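Local coordinates for chlamydomonas reinhardtii THB1 (Chlamydomonas reinhardtii, PDB 6CII), which binds one heme per subunit as a group I truncated hemoglobin and probably binds oxygen at its iron, at residues D8-R13 / Q108-E113; Q83-H88 / P123-T128. One frame throughout, in Å; residues are numbered along the deposited sequence. Where two conformers were deposited one is given.

Contact 1: residues D8-R13 / Q108-E113; sequences DSLYSR and QELKAE
R13 and E113 carry the polar half of this contact, a salt bridge in which NH2 of R13 donates to OE1 of E113 over 3.1 Å. The N-H points almost straight at the oxygen (178°) and lies in the guanidinium plane; OE1 is approached from its syn side but tilted out of the carboxylate plane, itself turned 29° from the guanidinium. Arginine suits the place because its NE-H is left for another acceptor, the carbonyl O of D8 (2.8 Å), met from above the carbonyl plane; this bond, with the bend at chi3 (-74°), fixes the turn of the guanidinium. The extended chain of E113 carries the carboxylate out to R13. Were E113 an alanine, NH2 of R13 would probably be left without its carboxylate mate and one flank of L10 uncovered.

The apolar half is leucine on leucine, each branched end meeting two neighbours. CD1 of L10 rests 3.9 Å from CB of L110, and its CD2 3.9 Å from CG of E113, using the aliphatic part of the glutamate. CD1 of L110 meets the backbone O of R13, and CD2 lies beside the guanidinium.

S9 N-caps helix 10-13, its OG accepting from N of S12 at 3.0 Å. The helix so capped packs on the first turns of helix 108-126, where L10 also reaches A114 and I117, while Y11 turns to helix 16-33.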
# COMPACT_ATOMS: atom_id res chain seq x y z
N ASP A 8 14.76 9.35 -11.34
CA ASP A 8 13.68 10.29 -11.57
C ASP A 8 12.30 9.72 -11.27
O ASP A 8 11.33 10.46 -11.29
CB ASP A 8 13.78 10.83 -13.00
CG ASP A 8 15.03 11.72 -13.19
OD1 ASP A 8 15.78 11.94 -12.19
OD2 ASP A 8 15.25 12.19 -14.31
N SER A 9 12.21 8.43 -10.93
CA SER A 9 10.93 7.87 -10.53
C SER A 9 10.50 8.43 -9.19
O SER A 9 11.31 8.93 -8.40
CB SER A 9 11.00 6.35 -10.41
OG SER A 9 11.89 5.98 -9.37
N LEU A 10 9.20 8.32 -8.94
CA LEU A 10 8.66 8.72 -7.64
C LEU A 10 9.34 7.93 -6.53
O LEU A 10 9.76 8.49 -5.52
CB LEU A 10 7.16 8.48 -7.61
CG LEU A 10 6.51 8.63 -6.23
CD1 LEU A 10 6.62 10.08 -5.73
CD2 LEU A 10 5.05 8.14 -6.26
N TYR A 11 9.46 6.62 -6.73
CA TYR A 11 10.18 5.75 -5.81
C TYR A 11 11.55 6.30 -5.46
O TYR A 11 11.89 6.45 -4.29
CB TYR A 11 10.32 4.39 -6.47
CG TYR A 11 11.11 3.36 -5.70
CD1 TYR A 11 12.43 3.06 -6.07
CD2 TYR A 11 10.53 2.65 -4.66
CE1 TYR A 11 13.14 2.07 -5.39
CE2 TYR A 11 11.23 1.65 -3.98
CZ TYR A 11 12.53 1.38 -4.35
OH TYR A 11 13.25 0.38 -3.73
N SER A 12 12.38 6.60 -6.48
CA SER A 12 13.71 7.11 -6.19
C SER A 12 13.66 8.45 -5.49
O SER A 12 14.42 8.70 -4.54
CB SER A 12 14.54 7.19 -7.47
OG SER A 12 14.67 5.88 -7.96
N ARG A 13 12.75 9.34 -5.93
CA ARG A 13 12.69 10.69 -5.38
C ARG A 13 12.23 10.69 -3.93
O ARG A 13 12.62 11.57 -3.15
CB ARG A 13 11.77 11.53 -6.25
CG ARG A 13 12.39 11.85 -7.64
CD ARG A 13 11.49 12.69 -8.55
NE ARG A 13 10.37 11.93 -9.11
CZ ARG A 13 9.09 12.18 -8.83
NH1 ARG A 13 8.78 13.18 -8.01
NH2 ARG A 13 8.12 11.46 -9.37
N GLN A 108 5.31 17.18 0.28
CA GLN A 108 3.88 17.21 -0.02
C GLN A 108 3.59 16.81 -1.47
O GLN A 108 2.62 16.07 -1.73
CB GLN A 108 3.32 18.59 0.29
CG GLN A 108 1.89 18.79 -0.14
CD GLN A 108 0.89 18.04 0.73
OE1 GLN A 108 1.18 17.69 1.88
NE2 GLN A 108 -0.31 17.78 0.19
N GLU A 109 4.38 17.28 -2.43
CA GLU A 109 4.13 16.94 -3.83
C GLU A 109 4.31 15.44 -4.07
O GLU A 109 3.55 14.83 -4.83
CB GLU A 109 5.06 17.72 -4.76
CG GLU A 109 4.96 19.23 -4.67
CD GLU A 109 5.43 19.79 -3.34
OE1 GLU A 109 6.23 19.14 -2.63
OE2 GLU A 109 4.96 20.89 -2.99
N LEU A 110 5.33 14.84 -3.44
CA LEU A 110 5.56 13.42 -3.63
C LEU A 110 4.49 12.60 -2.93
O LEU A 110 4.01 11.59 -3.45
CB LEU A 110 6.95 13.02 -3.12
CG LEU A 110 8.12 13.80 -3.72
CD1 LEU A 110 9.45 13.21 -3.29
CD2 LEU A 110 8.00 13.77 -5.20
N LYS A 111 4.08 13.04 -1.73
CA LYS A 111 2.98 12.36 -1.05
C LYS A 111 1.71 12.37 -1.91
O LYS A 111 1.02 11.36 -2.01
CB LYS A 111 2.73 12.99 0.32
CG LYS A 111 1.68 12.22 1.13
CD LYS A 111 1.60 12.76 2.60
CE LYS A 111 1.17 14.21 2.65
NZ LYS A 111 -0.28 14.30 2.43
N ALA A 112 1.39 13.52 -2.55
CA ALA A 112 0.20 13.59 -3.37
C ALA A 112 0.29 12.63 -4.54
O ALA A 112 -0.69 11.96 -4.89
CB ALA A 112 -0.02 15.02 -3.89
N GLU A 113 1.46 12.56 -5.18
CA GLU A 113 1.64 11.65 -6.29
C GLU A 113 1.43 10.21 -5.83
O GLU A 113 0.71 9.43 -6.47
CB GLU A 113 3.03 11.81 -6.90
CG GLU A 113 3.15 10.96 -8.16
CD GLU A 113 4.41 11.22 -8.96
OE1 GLU A 113 5.18 12.13 -8.61
OE2 GLU A 113 4.62 10.49 -9.96

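Contact 2: residues Q83-H88 / P123-T128; sequences QGMNHH and PLIFGT. With HEM (protoporphyrin IX containing Fe), chain B.
NE2 of H87 and OG1 of T128 share a water, which stands 2.7 Å from NE2, at the imidazole edge and in its plane, and 3.2 Å from OG1. This bridge ties the first turn of helix 87-103 to the chain just beyond helix 108-126, where G127 closes a Schellman motif.

The H87 ring stacks face to face on F126, centroids 3.9 Å apart and planes 25° from parallel. The overlap is offset: CE1 of H87 sits 3.3 Å from CG of F126, near the rim. A flat imidazole suits the place, offering a face to the phenyl and a nitrogen to the water. The broad phenyl serves two sides: on the face away from H87 lies CG2 of I125. At its edge, CZ meets the backbone O of N86 at 3.4 Å.

M85, extended with CG anti to the backbone N (chi1 174°), lays SD 3.7 Å from C3C of the heme and presses CE tightly on CG2 of I125. I125 in turn puts CD1 3.4 Å from heme C3B.

The chemistry therefore grades from a water-bridged outer layer through stacked rings to an apolar inner layer, where the thioether of M85, beside the iron ligand H76, and the branched chain of I125 line the heme pocket.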
# COMPACT_ATOMS: atom_id res chain seq x y z
N GLN A 83 -15.64 -11.74 3.16
CA GLN A 83 -15.31 -11.13 4.44
C GLN A 83 -15.78 -9.69 4.59
O GLN A 83 -15.37 -9.01 5.54
CB GLN A 83 -13.80 -11.19 4.68
CG GLN A 83 -13.35 -12.60 4.87
CD GLN A 83 -11.85 -12.74 4.73
OE1 GLN A 83 -11.37 -13.21 3.70
NE2 GLN A 83 -11.12 -12.31 5.72
N GLY A 84 -16.61 -9.20 3.68
CA GLY A 84 -17.12 -7.85 3.88
C GLY A 84 -16.13 -6.74 3.66
O GLY A 84 -16.36 -5.61 4.13
N MET A 85 -15.03 -6.99 2.93
CA MET A 85 -14.11 -5.90 2.60
C MET A 85 -14.81 -4.91 1.69
O MET A 85 -15.45 -5.30 0.70
CB MET A 85 -12.83 -6.44 1.93
CG MET A 85 -11.89 -5.31 1.42
SD MET A 85 -10.44 -6.01 0.56
CE MET A 85 -10.09 -4.68 -0.55
N ASN A 86 -14.67 -3.61 1.98
CA ASN A 86 -15.46 -2.64 1.22
C ASN A 86 -14.68 -1.36 0.98
O ASN A 86 -13.53 -1.20 1.40
CB ASN A 86 -16.81 -2.38 1.92
CG ASN A 86 -16.67 -1.79 3.29
OD1 ASN A 86 -15.82 -0.93 3.53
ND2 ASN A 86 -17.53 -2.21 4.22
N HIS A 87 -15.34 -0.45 0.26
CA HIS A 87 -14.69 0.79 -0.13
C HIS A 87 -14.32 1.65 1.07
O HIS A 87 -13.34 2.40 1.02
CB HIS A 87 -15.60 1.56 -1.09
CG HIS A 87 -15.44 1.14 -2.51
ND1 HIS A 87 -15.76 -0.12 -2.97
CD2 HIS A 87 -14.98 1.83 -3.59
CE1 HIS A 87 -15.52 -0.19 -4.27
NE2 HIS A 87 -15.04 0.98 -4.67
N HIS A 88 -15.08 1.56 2.16
CA HIS A 88 -14.71 2.33 3.34
C HIS A 88 -13.40 1.82 3.92
O HIS A 88 -12.55 2.62 4.33
CB HIS A 88 -15.81 2.27 4.39
CG HIS A 88 -15.46 2.97 5.68
ND1 HIS A 88 -15.16 4.31 5.74
CD2 HIS A 88 -15.33 2.49 6.94
CE1 HIS A 88 -14.88 4.64 6.99
NE2 HIS A 88 -14.99 3.56 7.74
N PRO A 123 -10.03 0.70 -8.55
CA PRO A 123 -10.79 -0.14 -9.50
C PRO A 123 -10.16 -1.50 -9.69
O PRO A 123 -10.88 -2.48 -9.90
CB PRO A 123 -10.76 0.66 -10.81
CG PRO A 123 -10.24 1.99 -10.47
CD PRO A 123 -9.51 1.92 -9.19
N LEU A 124 -8.83 -1.57 -9.65
CA LEU A 124 -8.16 -2.85 -9.77
C LEU A 124 -8.56 -3.76 -8.62
O LEU A 124 -8.89 -4.93 -8.83
CB LEU A 124 -6.64 -2.66 -9.78
CG LEU A 124 -6.20 -1.79 -10.97
CD1 LEU A 124 -4.68 -1.65 -11.04
CD2 LEU A 124 -6.77 -2.34 -12.28
N ILE A 125 -8.55 -3.23 -7.40
CA ILE A 125 -8.81 -4.06 -6.23
C ILE A 125 -10.26 -4.55 -6.23
O ILE A 125 -10.52 -5.72 -5.94
CB ILE A 125 -8.48 -3.29 -4.94
CG1 ILE A 125 -6.97 -3.28 -4.68
CG2 ILE A 125 -9.22 -3.88 -3.76
CD1 ILE A 125 -6.56 -2.20 -3.74
N PHE A 126 -11.22 -3.68 -6.56
CA PHE A 126 -12.63 -4.04 -6.45
C PHE A 126 -13.21 -4.55 -7.76
O PHE A 126 -14.42 -4.77 -7.84
CB PHE A 126 -13.46 -2.84 -5.95
CG PHE A 126 -13.20 -2.51 -4.50
CD1 PHE A 126 -12.31 -1.51 -4.16
CD2 PHE A 126 -13.78 -3.26 -3.49
CE1 PHE A 126 -12.05 -1.22 -2.84
CE2 PHE A 126 -13.53 -2.97 -2.15
CZ PHE A 126 -12.65 -1.96 -1.83
N GLY A 127 -12.37 -4.75 -8.77
CA GLY A 127 -12.86 -5.26 -10.04
C GLY A 127 -13.93 -4.39 -10.66
O GLY A 127 -14.84 -4.90 -11.32
N THR A 128 -13.85 -3.08 -10.45
CA THR A 128 -14.82 -2.16 -11.02
C THR A 128 -14.50 -1.87 -12.49
O THR A 128 -13.66 -2.52 -13.10
CB THR A 128 -14.85 -0.83 -10.23
OG1 THR A 128 -15.26 -1.09 -8.87
CG2 THR A 128 -15.82 0.16 -10.86
CHA HEM B . -3.13 -8.68 0.26
CHB HEM B . -2.22 -4.33 -1.79
CHC HEM B . -6.32 -2.55 0.28
CHD HEM B . -6.59 -6.64 3.06
C1A HEM B . -2.59 -7.65 -0.48
C2A HEM B . -1.39 -7.77 -1.27
C3A HEM B . -1.13 -6.59 -1.82
C4A HEM B . -2.14 -5.65 -1.40
CMA HEM B . 0.03 -6.18 -2.75
CAA HEM B . -0.60 -9.10 -1.42
CBA HEM B . -1.25 -9.89 -2.56
CGA HEM B . -0.41 -11.09 -2.89
O1A HEM B . 0.50 -10.94 -3.74
O2A HEM B . -0.64 -12.17 -2.30
C1B HEM B . -3.24 -3.50 -1.37
C2B HEM B . -3.33 -2.11 -1.70
C3B HEM B . -4.43 -1.60 -1.14
C4B HEM B . -5.12 -2.66 -0.42
CMB HEM B . -2.29 -1.36 -2.56
CAB HEM B . -4.83 -0.12 -1.30
CBB HEM B . -5.59 0.51 -0.41
C1C HEM B . -6.71 -3.51 1.20
C2C HEM B . -7.86 -3.43 2.08
C3C HEM B . -7.93 -4.55 2.82
C4C HEM B . -6.81 -5.40 2.47
CMC HEM B . -8.83 -2.22 2.07
CAC HEM B . -8.94 -4.96 3.92
CBC HEM B . -9.27 -4.06 4.84
C1D HEM B . -5.63 -7.48 2.53
C2D HEM B . -5.35 -8.78 3.08
C3D HEM B . -4.40 -9.37 2.32
C4D HEM B . -4.05 -8.47 1.26
CMD HEM B . -6.04 -9.35 4.34
CAD HEM B . -3.81 -10.77 2.57
CBD HEM B . -4.79 -11.83 2.08
CGD HEM B . -4.22 -13.21 2.34
O1D HEM B . -4.94 -14.05 2.93
O2D HEM B . -3.05 -13.46 1.96
NA HEM B . -3.01 -6.34 -0.60
NB HEM B . -4.35 -3.81 -0.57
NC HEM B . -6.11 -4.76 1.44
ND HEM B . -4.80 -7.32 1.41
FE HEM B . -4.55 -5.58 0.41
O HOH W 1 -14.29 1.47 -7.20

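How the contacts relate
Both contacts draw on helix 108-126, contact 1 on its first turns and contact 2 on its last. Their centres lie 26 Å apart, on opposite sides of the chain's centre, and their nearest atoms about 13 Å, so they do not touch. Contact 2 belongs to the heme pocket: M85 and I125 line it, the side chain of M85 is about 4 Å from that of H76, and that of I125 is about 7 Å from the bound cyanide. Contact 1 is more remote, with the side chain of L10 about 13 Å from the heme. One helix of the globin fold thus joins packing near the N-terminus to a wall of the cofactor site.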